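Local coordinates for protein beta subunit of photoactivated adenylyl cyclase (Beggiatoa sp. PS, PDB 5M2A) that probably makes cyclic AMP from ATP when blue light excites the flavin bound in its BLUF photoreceptor domain, at residues M4-V9 and E59-L64; K67-V70 and N76-C79; F50-E55 and W94-I99; V256-M261 and M267-L272. All coordinates share one frame; numbering follows the deposited sequence.

Contacts 1, 2 and 3 lie around one flavin in the BLUF domain, with centres about 13 to 14 Å apart, and each of them touches FMN. Helix 58-69 serves contact 1 with its first half and contact 2 with its last turn, while strands 5-14, 49-55 and 77-83 belong to a single sheet. L8 N lies 2.9 Å from L54 O, which ties contact 1 to contact 3, and I68 CD1 reaches to 3.5 Å from Q52 OE1, which joins contact 2 to contact 3. Contact 4 belongs to the cyclase domain; its centre is about 28 Å from that of contact 2 and about 36 Å from that of contact 3. Contacts 3 and 4 both meet the second subunit.

Contact 1 (M4-V9 and E59-L64); sequences MMKRLV and EKVDKL. With FMN (flavin mononucleotide), chain F.
K6 and D62 make the polar half of this strand-on-helix contact. K6 NZ lies 2.9 Å from D62 OD1, a salt bridge in which OD1 uses its syn lone pair, on the side of the other carboxylate oxygen. That second oxygen, D62 OD2, stands 3.7 Å from K6 NZ, so the grip is lopsided rather than bidentate. The side chains cross at about a right angle: K6 leaves the strand with CG between its backbone N and carbonyl carbon (chi1 68°), and a bend at chi3 (-66°) carries the ammonium to the carboxylate. Since K6 is buried, the bridge probably helps the lysine to keep its charge.

The architecture is the ferredoxin-like BLUF fold, in which helix 58-69 packs on one face of the sheet, roughly along its central strand 5-14; the axes of the two short segments approach to 8.3 Å at 32°. R7 points from the opposite face of the strand and forms salt bridges with E55 and E83.

Apolar contact centres on V61. Its CG1 meets L8 CD2 at 3.6 Å, the two side chains sliding past each other in opposite directions, while V61 CB rests 4.0 Å from K6 CG. One turn further along, L64 turns to the flavin: CD1 sits over the pyrimidine face, 3.3 Å from FMN C2, and CD2 is on the same side but just beyond the N3 edge, 3.5 Å from FMN N3.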
# COMPACT_ATOMS: atom_id res chain seq x y z
N MET A 4 1.12 -32.30 -20.08
CA MET A 4 1.80 -31.08 -19.65
C MET A 4 1.87 -31.00 -18.13
O MET A 4 0.92 -31.36 -17.44
CB MET A 4 1.10 -29.84 -20.22
CG MET A 4 1.75 -28.53 -19.82
SD MET A 4 0.91 -27.08 -20.48
CE MET A 4 1.14 -27.33 -22.24
N MET A 5 3.00 -30.51 -17.61
CA MET A 5 3.23 -30.43 -16.17
C MET A 5 3.41 -28.98 -15.72
O MET A 5 3.81 -28.10 -16.48
CB MET A 5 4.47 -31.24 -15.77
CG MET A 5 4.35 -32.73 -15.97
SD MET A 5 5.80 -33.57 -15.30
CE MET A 5 7.07 -32.93 -16.38
N LYS A 6 3.10 -28.76 -14.44
CA LYS A 6 3.28 -27.45 -13.82
C LYS A 6 3.96 -27.62 -12.47
O LYS A 6 4.04 -28.73 -11.92
CB LYS A 6 1.94 -26.73 -13.64
CG LYS A 6 1.04 -27.39 -12.61
CD LYS A 6 -0.33 -26.76 -12.58
CE LYS A 6 -0.28 -25.33 -12.08
NZ LYS A 6 -1.63 -24.71 -12.11
N ARG A 7 4.43 -26.51 -11.92
CA ARG A 7 5.06 -26.50 -10.61
C ARG A 7 4.61 -25.25 -9.87
O ARG A 7 4.68 -24.14 -10.41
CB ARG A 7 6.59 -26.54 -10.73
CG ARG A 7 7.33 -26.44 -9.41
CD ARG A 7 8.78 -26.89 -9.57
NE ARG A 7 9.44 -26.23 -10.70
CZ ARG A 7 9.86 -26.86 -11.79
NH1 ARG A 7 9.72 -28.17 -11.91
NH2 ARG A 7 10.44 -26.17 -12.76
N LEU A 8 4.13 -25.44 -8.64
CA LEU A 8 3.70 -24.33 -7.81
C LEU A 8 4.46 -24.34 -6.49
O LEU A 8 4.89 -25.38 -6.00
CB LEU A 8 2.18 -24.36 -7.57
CG LEU A 8 1.47 -25.48 -6.80
CD1 LEU A 8 1.59 -25.30 -5.29
CD2 LEU A 8 0.01 -25.54 -7.21
N VAL A 9 4.61 -23.15 -5.92
CA VAL A 9 5.28 -22.98 -4.64
C VAL A 9 4.40 -22.09 -3.80
O VAL A 9 3.86 -21.09 -4.31
CB VAL A 9 6.68 -22.37 -4.79
CG1 VAL A 9 7.39 -22.33 -3.45
CG2 VAL A 9 7.50 -23.15 -5.81
N GLU A 59 -3.65 -31.03 -14.07
CA GLU A 59 -4.90 -31.41 -13.42
C GLU A 59 -4.65 -32.07 -12.07
O GLU A 59 -5.35 -31.79 -11.09
CB GLU A 59 -5.71 -32.34 -14.32
CG GLU A 59 -7.15 -32.53 -13.86
CD GLU A 59 -8.00 -33.26 -14.88
OE1 GLU A 59 -7.49 -34.20 -15.54
OE2 GLU A 59 -9.18 -32.90 -15.04
N LYS A 60 -3.63 -32.93 -11.99
CA LYS A 60 -3.33 -33.60 -10.73
C LYS A 60 -2.84 -32.61 -9.68
O LYS A 60 -3.20 -32.73 -8.50
CB LYS A 60 -2.28 -34.69 -10.96
CG LYS A 60 -2.71 -35.75 -11.96
CD LYS A 60 -3.94 -36.49 -11.48
CE LYS A 60 -4.34 -37.58 -12.46
NZ LYS A 60 -5.44 -38.44 -11.93
N VAL A 61 -2.05 -31.62 -10.09
CA VAL A 61 -1.53 -30.64 -9.13
C VAL A 61 -2.65 -29.73 -8.64
O VAL A 61 -2.71 -29.38 -7.45
CB VAL A 61 -0.37 -29.84 -9.75
CG1 VAL A 61 0.05 -28.72 -8.82
CG2 VAL A 61 0.80 -30.75 -10.02
N ASP A 62 -3.55 -29.33 -9.54
CA ASP A 62 -4.63 -28.43 -9.14
C ASP A 62 -5.63 -29.12 -8.23
O ASP A 62 -6.14 -28.51 -7.28
CB ASP A 62 -5.33 -27.87 -10.38
CG ASP A 62 -4.44 -26.95 -11.19
OD1 ASP A 62 -3.50 -26.37 -10.60
OD2 ASP A 62 -4.68 -26.80 -12.40
N LYS A 63 -5.91 -30.40 -8.49
CA LYS A 63 -6.76 -31.17 -7.58
C LYS A 63 -6.18 -31.22 -6.18
O LYS A 63 -6.89 -31.02 -5.19
CB LYS A 63 -6.96 -32.59 -8.12
CG LYS A 63 -7.74 -32.68 -9.42
CD LYS A 63 -7.87 -34.12 -9.89
CE LYS A 63 -8.83 -34.88 -9.00
NZ LYS A 63 -10.13 -34.17 -8.90
N LEU A 64 -4.87 -31.48 -6.07
CA LEU A 64 -4.24 -31.58 -4.76
C LEU A 64 -4.22 -30.23 -4.05
O LEU A 64 -4.47 -30.16 -2.84
CB LEU A 64 -2.82 -32.12 -4.92
CG LEU A 64 -1.93 -32.05 -3.68
CD1 LEU A 64 -2.57 -32.79 -2.53
CD2 LEU A 64 -0.54 -32.60 -3.98
N1 FMN F . -1.68 -34.29 0.71
C2 FMN F . -1.19 -34.91 -0.43
O2 FMN F . -1.79 -35.85 -0.93
N3 FMN F . -0.02 -34.45 -1.02
C4 FMN F . 0.65 -33.38 -0.47
O4 FMN F . 1.69 -32.98 -0.98
C4A FMN F . 0.16 -32.77 0.67
N5 FMN F . 0.85 -31.71 1.21
C5A FMN F . 0.37 -31.09 2.34
C6 FMN F . 1.07 -30.02 2.86
C7 FMN F . 0.61 -29.38 4.00
C7M FMN F . 1.39 -28.23 4.56
C8 FMN F . -0.57 -29.82 4.61
C8M FMN F . -1.08 -29.14 5.85
C9 FMN F . -1.27 -30.89 4.08
C9A FMN F . -0.80 -31.53 2.94
N10 FMN F . -1.50 -32.59 2.40
C10 FMN F . -1.02 -33.22 1.27
C1' FMN F . -2.76 -33.07 3.08
C2' FMN F . -4.03 -32.85 2.28
O2' FMN F . -4.55 -31.57 2.57
C3' FMN F . -5.05 -33.91 2.68
O3' FMN F . -5.11 -33.97 4.09
C4' FMN F . -4.63 -35.28 2.14
O4' FMN F . -4.53 -35.21 0.73
C5' FMN F . -5.64 -36.36 2.52
O5' FMN F . -6.89 -36.02 1.97
P FMN F . -8.11 -37.07 1.98
O1P FMN F . -7.90 -38.03 0.83
O2P FMN F . -8.10 -37.83 3.29
O3P FMN F . -9.41 -36.33 1.81

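Contact 2 (K67-V70 and N76-C79); sequences KILV and NILC. With FMN (flavin mononucleotide), chain F.
L69 and I77 meet where helix 58-69 runs out and the chain returns as strand 77-83. The tighter part belongs to the delta methyl of I77, which rests mainly on the backbone of the last helical turn: I77 CD1 lies 3.7 Å from L69 O and 4.1 Å from I68 O. With CG1 anti to its own carbonyl carbon (chi1 -58°) and the chain extended beyond it, I77 sends this methyl well clear of the strand. Of the two carbonyls it touches, I68 O also accepts a hydrogen bond from H74 NE2, so a polar and an apolar neighbour share the helix end.

The looser part is the solvent side. There L69, an exposed residue, crosses I77 at a slant and brings CD2 to 3.9 Å from I77 CG2; no hydrogen bond joins the two segments.

The helix has a different task toward the flavin. I68 CD1 lies over the isoalloxazine, 3.5 Å from FMN N5, on the face that L64 also covers. K67 NZ donates a weak hydrogen bond of 3.4 Å to the ribityl oxygen FMN O4'.

Within the ferredoxin-like BLUF fold the contact closes the turn between helix 58-69 and the sheet: I77 packs on Y65 of that helix and on Y10 and S12 of strand 5-14, while L78 points away to H123, R124 and E127 of helix 110-129.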
# COMPACT_ATOMS: atom_id res chain seq x y z
N LYS A 67 -7.32 -29.29 -2.26
CA LYS A 67 -7.49 -29.97 -0.98
C LYS A 67 -6.58 -29.37 0.08
O LYS A 67 -6.99 -29.18 1.23
CB LYS A 67 -7.22 -31.46 -1.13
CG LYS A 67 -8.04 -32.13 -2.21
CD LYS A 67 -7.76 -33.62 -2.23
CE LYS A 67 -6.26 -33.89 -2.20
NZ LYS A 67 -5.95 -35.34 -2.34
N ILE A 68 -5.32 -29.09 -0.28
CA ILE A 68 -4.40 -28.48 0.67
C ILE A 68 -4.97 -27.16 1.19
O ILE A 68 -4.85 -26.85 2.38
CB ILE A 68 -3.02 -28.28 0.01
CG1 ILE A 68 -2.36 -29.63 -0.26
CG2 ILE A 68 -2.13 -27.44 0.89
CD1 ILE A 68 -0.98 -29.52 -0.90
N LEU A 69 -5.62 -26.39 0.31
CA LEU A 69 -6.16 -25.09 0.68
C LEU A 69 -7.16 -25.18 1.83
O LEU A 69 -7.26 -24.27 2.66
CB LEU A 69 -6.82 -24.42 -0.53
CG LEU A 69 -5.93 -23.69 -1.53
CD1 LEU A 69 -6.74 -23.29 -2.76
CD2 LEU A 69 -5.30 -22.47 -0.88
N VAL A 70 -7.93 -26.27 1.89
CA VAL A 70 -8.95 -26.42 2.93
C VAL A 70 -8.44 -27.27 4.10
O VAL A 70 -9.22 -27.63 4.98
CB VAL A 70 -10.25 -27.00 2.35
CG1 VAL A 70 -11.44 -26.60 3.20
CG2 VAL A 70 -10.44 -26.52 0.92
N ASN A 76 -3.47 -18.78 6.29
CA ASN A 76 -2.79 -17.69 5.59
C ASN A 76 -1.93 -18.24 4.45
O ASN A 76 -0.72 -18.00 4.36
CB ASN A 76 -1.95 -16.85 6.55
CG ASN A 76 -1.51 -15.52 5.94
OD1 ASN A 76 -0.52 -14.91 6.37
ND2 ASN A 76 -2.24 -15.07 4.93
N ILE A 77 -2.58 -19.00 3.58
CA ILE A 77 -1.88 -19.65 2.47
C ILE A 77 -1.70 -18.66 1.33
O ILE A 77 -2.67 -18.03 0.88
CB ILE A 77 -2.64 -20.90 2.02
CG1 ILE A 77 -2.79 -21.87 3.19
CG2 ILE A 77 -1.92 -21.56 0.84
CD1 ILE A 77 -3.84 -22.95 2.96
N LEU A 78 -0.47 -18.53 0.84
CA LEU A 78 -0.18 -17.67 -0.29
C LEU A 78 0.67 -18.45 -1.28
O LEU A 78 1.81 -18.83 -0.97
CB LEU A 78 0.53 -16.38 0.14
CG LEU A 78 0.99 -15.48 -1.01
CD1 LEU A 78 -0.19 -15.02 -1.85
CD2 LEU A 78 1.79 -14.28 -0.51
N CYS A 79 0.12 -18.70 -2.46
CA CYS A 79 0.90 -19.27 -3.55
C CYS A 79 1.78 -18.19 -4.15
O CYS A 79 1.29 -17.13 -4.56
CB CYS A 79 -0.02 -19.87 -4.61
SG CYS A 79 0.87 -20.64 -5.98
N1 FMN F . -1.68 -34.29 0.71
C2 FMN F . -1.19 -34.91 -0.43
O2 FMN F . -1.79 -35.85 -0.93
N3 FMN F . -0.02 -34.45 -1.02
C4 FMN F . 0.65 -33.38 -0.47
O4 FMN F . 1.69 -32.98 -0.98
C4A FMN F . 0.16 -32.77 0.67
N5 FMN F . 0.85 -31.71 1.21
C5A FMN F . 0.37 -31.09 2.34
C6 FMN F . 1.07 -30.02 2.86
C7 FMN F . 0.61 -29.38 4.00
C7M FMN F . 1.39 -28.23 4.56
C8 FMN F . -0.57 -29.82 4.61
C8M FMN F . -1.08 -29.14 5.85
C9 FMN F . -1.27 -30.89 4.08
C9A FMN F . -0.80 -31.53 2.94
N10 FMN F . -1.50 -32.59 2.40
C10 FMN F . -1.02 -33.22 1.27
C1' FMN F . -2.76 -33.07 3.08
C2' FMN F . -4.03 -32.85 2.28
O2' FMN F . -4.55 -31.57 2.57
C3' FMN F . -5.05 -33.91 2.68
O3' FMN F . -5.11 -33.97 4.09
C4' FMN F . -4.63 -35.28 2.14
O4' FMN F . -4.53 -35.21 0.73
C5' FMN F . -5.64 -36.36 2.52
O5' FMN F . -6.89 -36.02 1.97
P FMN F . -8.11 -37.07 1.98
O1P FMN F . -7.90 -38.03 0.83
O2P FMN F . -8.10 -37.83 3.29
O3P FMN F . -9.41 -36.33 1.81

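Contact 3 (F50-E55 and W94-I99); sequences FFQILE and WAMKTI. With FMN (flavin mononucleotide), chain F.
The flavin pocket of the BLUF domain brings Q52, on strand 49-55, against M96, in the loop leading into strand 97-100. Y10 completes this group through a hydrogen bond to Q52 OE1. In BLUF proteins, rearrangement of this glutamine's hydrogen bonds follows flavin excitation, and the present arrangement is consistent with such a role.

The two N-H groups of Q52 NE2 are divided. One is shared between FMN N5 at 3.0 Å and, weakly, FMN O4 at the same length (N-H...acceptor angles 155° and 126°); the other points weakly to M96 SD at 3.5 Å along a nearly straight line (161°). An extended chain with CG anti to the backbone N lets the amide reach the flavin from the sheet.

M96 comes from the other side, bent at chi2 and chi3 so that SD meets the N-H edge of the amide nearly in its plane, with CE 3.3 Å from Q52 NE2. The M96 and L54 side chains cross at a slant, CE touching L54 CD2 at 3.6 Å, and L54 CD2 is 3.6 Å from FMN O4. At the dimethylbenzene end, FMN C7M lies over one face of the F50 ring, offset toward its rim, 3.5 Å from F50 CD2.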
# COMPACT_ATOMS: atom_id res chain seq x y z
N PHE A 50 5.16 -23.17 6.82
CA PHE A 50 5.32 -24.24 5.84
C PHE A 50 5.76 -23.64 4.51
O PHE A 50 5.32 -22.55 4.13
CB PHE A 50 4.01 -25.00 5.63
CG PHE A 50 3.71 -26.04 6.67
CD1 PHE A 50 4.68 -26.92 7.11
CD2 PHE A 50 2.42 -26.15 7.20
CE1 PHE A 50 4.38 -27.89 8.06
CE2 PHE A 50 2.12 -27.11 8.15
CZ PHE A 50 3.11 -27.98 8.58
N PHE A 51 6.64 -24.35 3.81
CA PHE A 51 7.00 -24.05 2.43
C PHE A 51 6.77 -25.32 1.65
O PHE A 51 7.26 -26.38 2.05
CB PHE A 51 8.48 -23.63 2.29
CG PHE A 51 8.93 -22.56 3.25
CD1 PHE A 51 9.03 -22.82 4.61
CD2 PHE A 51 9.29 -21.31 2.79
CE1 PHE A 51 9.45 -21.83 5.49
CE2 PHE A 51 9.71 -20.33 3.68
CZ PHE A 51 9.79 -20.59 5.02
N GLN A 52 6.04 -25.26 0.54
CA GLN A 52 5.89 -26.47 -0.24
C GLN A 52 6.02 -26.19 -1.73
O GLN A 52 5.52 -25.19 -2.23
CB GLN A 52 4.56 -27.18 0.05
CG GLN A 52 4.55 -28.65 -0.47
CD GLN A 52 3.34 -29.44 -0.03
OE1 GLN A 52 2.28 -28.87 0.25
NE2 GLN A 52 3.48 -30.76 0.03
N ILE A 53 6.69 -27.11 -2.41
CA ILE A 53 6.80 -27.12 -3.86
C ILE A 53 6.12 -28.39 -4.35
O ILE A 53 6.41 -29.48 -3.86
CB ILE A 53 8.28 -27.09 -4.32
CG1 ILE A 53 9.01 -25.91 -3.68
CG2 ILE A 53 8.36 -27.02 -5.84
CD1 ILE A 53 10.52 -25.87 -3.98
N LEU A 54 5.19 -28.24 -5.30
CA LEU A 54 4.46 -29.35 -5.89
C LEU A 54 4.66 -29.33 -7.40
O LEU A 54 4.66 -28.26 -8.01
CB LEU A 54 2.96 -29.25 -5.57
CG LEU A 54 2.50 -29.33 -4.11
CD1 LEU A 54 1.01 -29.06 -4.00
CD2 LEU A 54 2.84 -30.69 -3.51
N GLU A 55 4.84 -30.51 -8.00
CA GLU A 55 4.98 -30.57 -9.45
C GLU A 55 4.35 -31.85 -9.98
O GLU A 55 4.31 -32.87 -9.30
CB GLU A 55 6.45 -30.47 -9.89
CG GLU A 55 7.41 -31.24 -9.02
CD GLU A 55 8.85 -31.10 -9.46
OE1 GLU A 55 9.70 -31.91 -9.01
OE2 GLU A 55 9.15 -30.19 -10.26
N TRP A 94 11.42 -37.63 -5.36
CA TRP A 94 10.75 -37.40 -4.09
C TRP A 94 9.26 -37.20 -4.33
O TRP A 94 8.85 -36.12 -4.78
CB TRP A 94 11.33 -36.19 -3.37
CG TRP A 94 12.79 -36.29 -3.03
CD1 TRP A 94 13.53 -37.43 -2.90
CD2 TRP A 94 13.68 -35.20 -2.77
NE1 TRP A 94 14.83 -37.11 -2.57
CE2 TRP A 94 14.94 -35.75 -2.48
CE3 TRP A 94 13.52 -33.81 -2.74
CZ2 TRP A 94 16.05 -34.95 -2.18
CZ3 TRP A 94 14.63 -33.02 -2.44
CH2 TRP A 94 15.87 -33.60 -2.16
N ALA A 95 8.45 -38.22 -4.04
CA ALA A 95 7.00 -38.03 -4.06
C ALA A 95 6.61 -36.87 -3.15
O ALA A 95 5.82 -36.00 -3.53
CB ALA A 95 6.31 -39.33 -3.62
N MET A 96 7.15 -36.85 -1.93
CA MET A 96 7.08 -35.68 -1.06
C MET A 96 8.15 -35.79 0.02
O MET A 96 8.00 -36.55 0.98
CB MET A 96 5.69 -35.54 -0.44
CG MET A 96 5.54 -34.30 0.44
SD MET A 96 6.25 -32.81 -0.28
CE MET A 96 5.37 -32.70 -1.84
N LYS A 97 9.23 -35.05 -0.14
CA LYS A 97 10.31 -35.04 0.84
C LYS A 97 10.02 -33.96 1.88
O LYS A 97 9.84 -32.79 1.52
CB LYS A 97 11.65 -34.79 0.17
CG LYS A 97 12.78 -34.40 1.11
CD LYS A 97 13.29 -35.60 1.87
CE LYS A 97 14.09 -36.51 0.96
NZ LYS A 97 14.45 -37.79 1.63
N THR A 98 9.95 -34.35 3.15
CA THR A 98 9.71 -33.41 4.24
C THR A 98 11.03 -33.07 4.91
O THR A 98 11.78 -33.97 5.30
CB THR A 98 8.73 -33.97 5.26
OG1 THR A 98 7.46 -34.19 4.64
CG2 THR A 98 8.56 -33.00 6.44
N ILE A 99 11.31 -31.78 5.05
CA ILE A 99 12.55 -31.30 5.65
C ILE A 99 12.18 -30.41 6.83
O ILE A 99 11.54 -29.37 6.65
CB ILE A 99 13.40 -30.53 4.63
CG1 ILE A 99 13.72 -31.43 3.43
CG2 ILE A 99 14.68 -30.04 5.28
CD1 ILE A 99 14.49 -30.73 2.34
N1 FMN F . -1.68 -34.29 0.71
C2 FMN F . -1.19 -34.91 -0.43
O2 FMN F . -1.79 -35.85 -0.93
N3 FMN F . -0.02 -34.45 -1.02
C4 FMN F . 0.65 -33.38 -0.47
O4 FMN F . 1.69 -32.98 -0.98
C4A FMN F . 0.16 -32.77 0.67
N5 FMN F . 0.85 -31.71 1.21
C5A FMN F . 0.37 -31.09 2.34
C6 FMN F . 1.07 -30.02 2.86
C7 FMN F . 0.61 -29.38 4.00
C7M FMN F . 1.39 -28.23 4.56
C8 FMN F . -0.57 -29.82 4.61
C8M FMN F . -1.08 -29.14 5.85
C9 FMN F . -1.27 -30.89 4.08
C9A FMN F . -0.80 -31.53 2.94
N10 FMN F . -1.50 -32.59 2.40
C10 FMN F . -1.02 -33.22 1.27
C1' FMN F . -2.76 -33.07 3.08
C2' FMN F . -4.03 -32.85 2.28
O2' FMN F . -4.55 -31.57 2.57
C3' FMN F . -5.05 -33.91 2.68
O3' FMN F . -5.11 -33.97 4.09
C4' FMN F . -4.63 -35.28 2.14
O4' FMN F . -4.53 -35.21 0.73
C5' FMN F . -5.64 -36.36 2.52
O5' FMN F . -6.89 -36.02 1.97
P FMN F . -8.11 -37.07 1.98
O1P FMN F . -7.90 -38.03 0.83
O2P FMN F . -8.10 -37.83 3.29
O3P FMN F . -9.41 -36.33 1.81

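Contact 4 (V256-M261 and M267-L272); sequences VIEGNM and MDHTLL
L272 O receives I257 N at 2.8 Å, the shortest bond of this antiparallel pairing, and also a CA-H...O contact from V256. Strand 247-258, continued by 260-261, here pairs with strand 266-272 in the sheet of the class III cyclase catalytic domain. L272 N returns a bond to I257 O, and M261 and D268 exchange a similar reciprocal pair.

G259 lies at the corner where the first strand breaks. T270 N binds G259 O at 3.0 Å, but G259 N reaches T270 O only weakly, at 3.4 Å. The backbone angles of G259 (phi 159°, psi -171°) would press a CB against the preceding carbonyl oxygen and so call for glycine.

On the face carrying I257, T270 and L272, M261 in one of its two conformers sends SD toward the tip of L272. N260 points to the other face, where its amide bonds P144 O and Y129 of the second subunit. E258 shares that face: OE1 lies in the plane of the H269 ring beside the NE2-CE1 edge, 3.0 Å from NE2 and 3.1 Å from CE1, with carboxylate and ring 38° apart. L271 runs alongside the same glutamate, with CD2 3.6 Å from E258 CB.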
# COMPACT_ATOMS: atom_id res chain seq x y z
N VAL A 256 -13.31 2.14 -14.78
CA VAL A 256 -12.11 2.59 -14.09
C VAL A 256 -10.94 1.83 -14.67
O VAL A 256 -11.06 0.66 -15.06
CB VAL A 256 -12.19 2.39 -12.56
CG1 VAL A 256 -13.31 3.24 -11.96
CG2 VAL A 256 -12.39 0.93 -12.22
N ILE A 257 -9.82 2.52 -14.79
CA ILE A 257 -8.58 1.89 -15.21
C ILE A 257 -7.92 1.33 -13.96
O ILE A 257 -7.77 2.04 -12.96
CB ILE A 257 -7.66 2.90 -15.91
CG1 ILE A 257 -8.38 3.47 -17.14
CG2 ILE A 257 -6.34 2.24 -16.31
CD1 ILE A 257 -7.60 4.57 -17.83
N GLU A 258 -7.56 0.05 -13.99
CA GLU A 258 -6.93 -0.61 -12.86
C GLU A 258 -5.55 -1.10 -13.28
O GLU A 258 -5.41 -1.72 -14.34
CB GLU A 258 -7.77 -1.79 -12.36
CG GLU A 258 -7.08 -2.60 -11.27
CD GLU A 258 -8.04 -3.46 -10.45
OE1 GLU A 258 -8.09 -3.27 -9.21
OE2 GLU A 258 -8.74 -4.31 -11.03
N GLY A 259 -4.54 -0.80 -12.48
CA GLY A 259 -3.21 -1.24 -12.80
C GLY A 259 -2.14 -0.43 -12.09
O GLY A 259 -2.41 0.37 -11.20
N ASN A 260 -0.91 -0.68 -12.51
CA ASN A 260 0.26 -0.03 -11.94
C ASN A 260 0.38 1.38 -12.47
O ASN A 260 0.28 1.60 -13.68
CB ASN A 260 1.52 -0.82 -12.30
CG ASN A 260 1.45 -2.25 -11.82
OD1 ASN A 260 1.01 -2.51 -10.70
ND2 ASN A 260 1.88 -3.19 -12.67
N MET A 261 0.60 2.34 -11.58
CA MET A 261 0.79 3.72 -11.99
C MET A 261 1.86 4.37 -11.12
O MET A 261 2.02 4.05 -9.94
CB MET A 261 -0.52 4.50 -11.93
CG MET A 261 -1.38 4.29 -13.17
SD MET A 261 -3.12 4.58 -12.86
CE MET A 261 -3.74 2.92 -12.59
N MET A 267 5.53 3.79 -7.14
CA MET A 267 4.58 3.10 -7.95
C MET A 267 3.51 2.45 -7.08
O MET A 267 3.78 2.04 -6.00
CB MET A 267 5.27 2.02 -8.75
CG MET A 267 4.45 1.42 -9.87
SD MET A 267 4.91 -0.30 -9.89
CE MET A 267 4.33 -0.74 -8.29
N ASP A 268 2.30 2.40 -7.58
CA ASP A 268 1.25 1.78 -6.84
C ASP A 268 0.14 1.28 -7.70
O ASP A 268 0.07 1.55 -8.85
CB ASP A 268 0.73 2.68 -5.72
CG ASP A 268 0.31 1.87 -4.45
OD1 ASP A 268 0.43 0.64 -4.37
OD2 ASP A 268 -0.14 2.49 -3.49
N HIS A 269 -0.70 0.49 -7.09
CA HIS A 269 -1.86 -0.00 -7.71
C HIS A 269 -2.86 1.12 -7.54
O HIS A 269 -3.09 1.57 -6.46
CB HIS A 269 -2.39 -1.11 -6.89
CG HIS A 269 -3.62 -1.71 -7.45
ND1 HIS A 269 -4.83 -1.62 -6.82
CD2 HIS A 269 -3.83 -2.41 -8.58
CE1 HIS A 269 -5.73 -2.25 -7.53
NE2 HIS A 269 -5.15 -2.73 -8.61
N THR A 270 -3.46 1.56 -8.61
CA THR A 270 -4.40 2.66 -8.54
C THR A 270 -5.65 2.34 -9.37
O THR A 270 -5.65 1.42 -10.16
CB THR A 270 -3.71 3.96 -9.00
OG1 THR A 270 -2.35 3.97 -8.54
CG2 THR A 270 -4.40 5.26 -8.52
N LEU A 271 -6.70 3.10 -9.13
CA LEU A 271 -7.93 3.01 -9.85
C LEU A 271 -8.20 4.41 -10.29
O LEU A 271 -8.20 5.30 -9.50
CB LEU A 271 -9.07 2.48 -9.00
CG LEU A 271 -8.98 1.06 -8.47
CD1 LEU A 271 -9.99 0.88 -7.37
CD2 LEU A 271 -9.16 0.03 -9.54
N LEU A 272 -8.39 4.58 -11.57
CA LEU A 272 -8.58 5.88 -12.20
C LEU A 272 -9.94 5.90 -12.86
O LEU A 272 -10.25 5.02 -13.67
CB LEU A 272 -7.55 6.17 -13.28
CG LEU A 272 -6.05 6.33 -13.05
CD1 LEU A 272 -5.40 6.62 -14.39
CD2 LEU A 272 -5.75 7.42 -12.05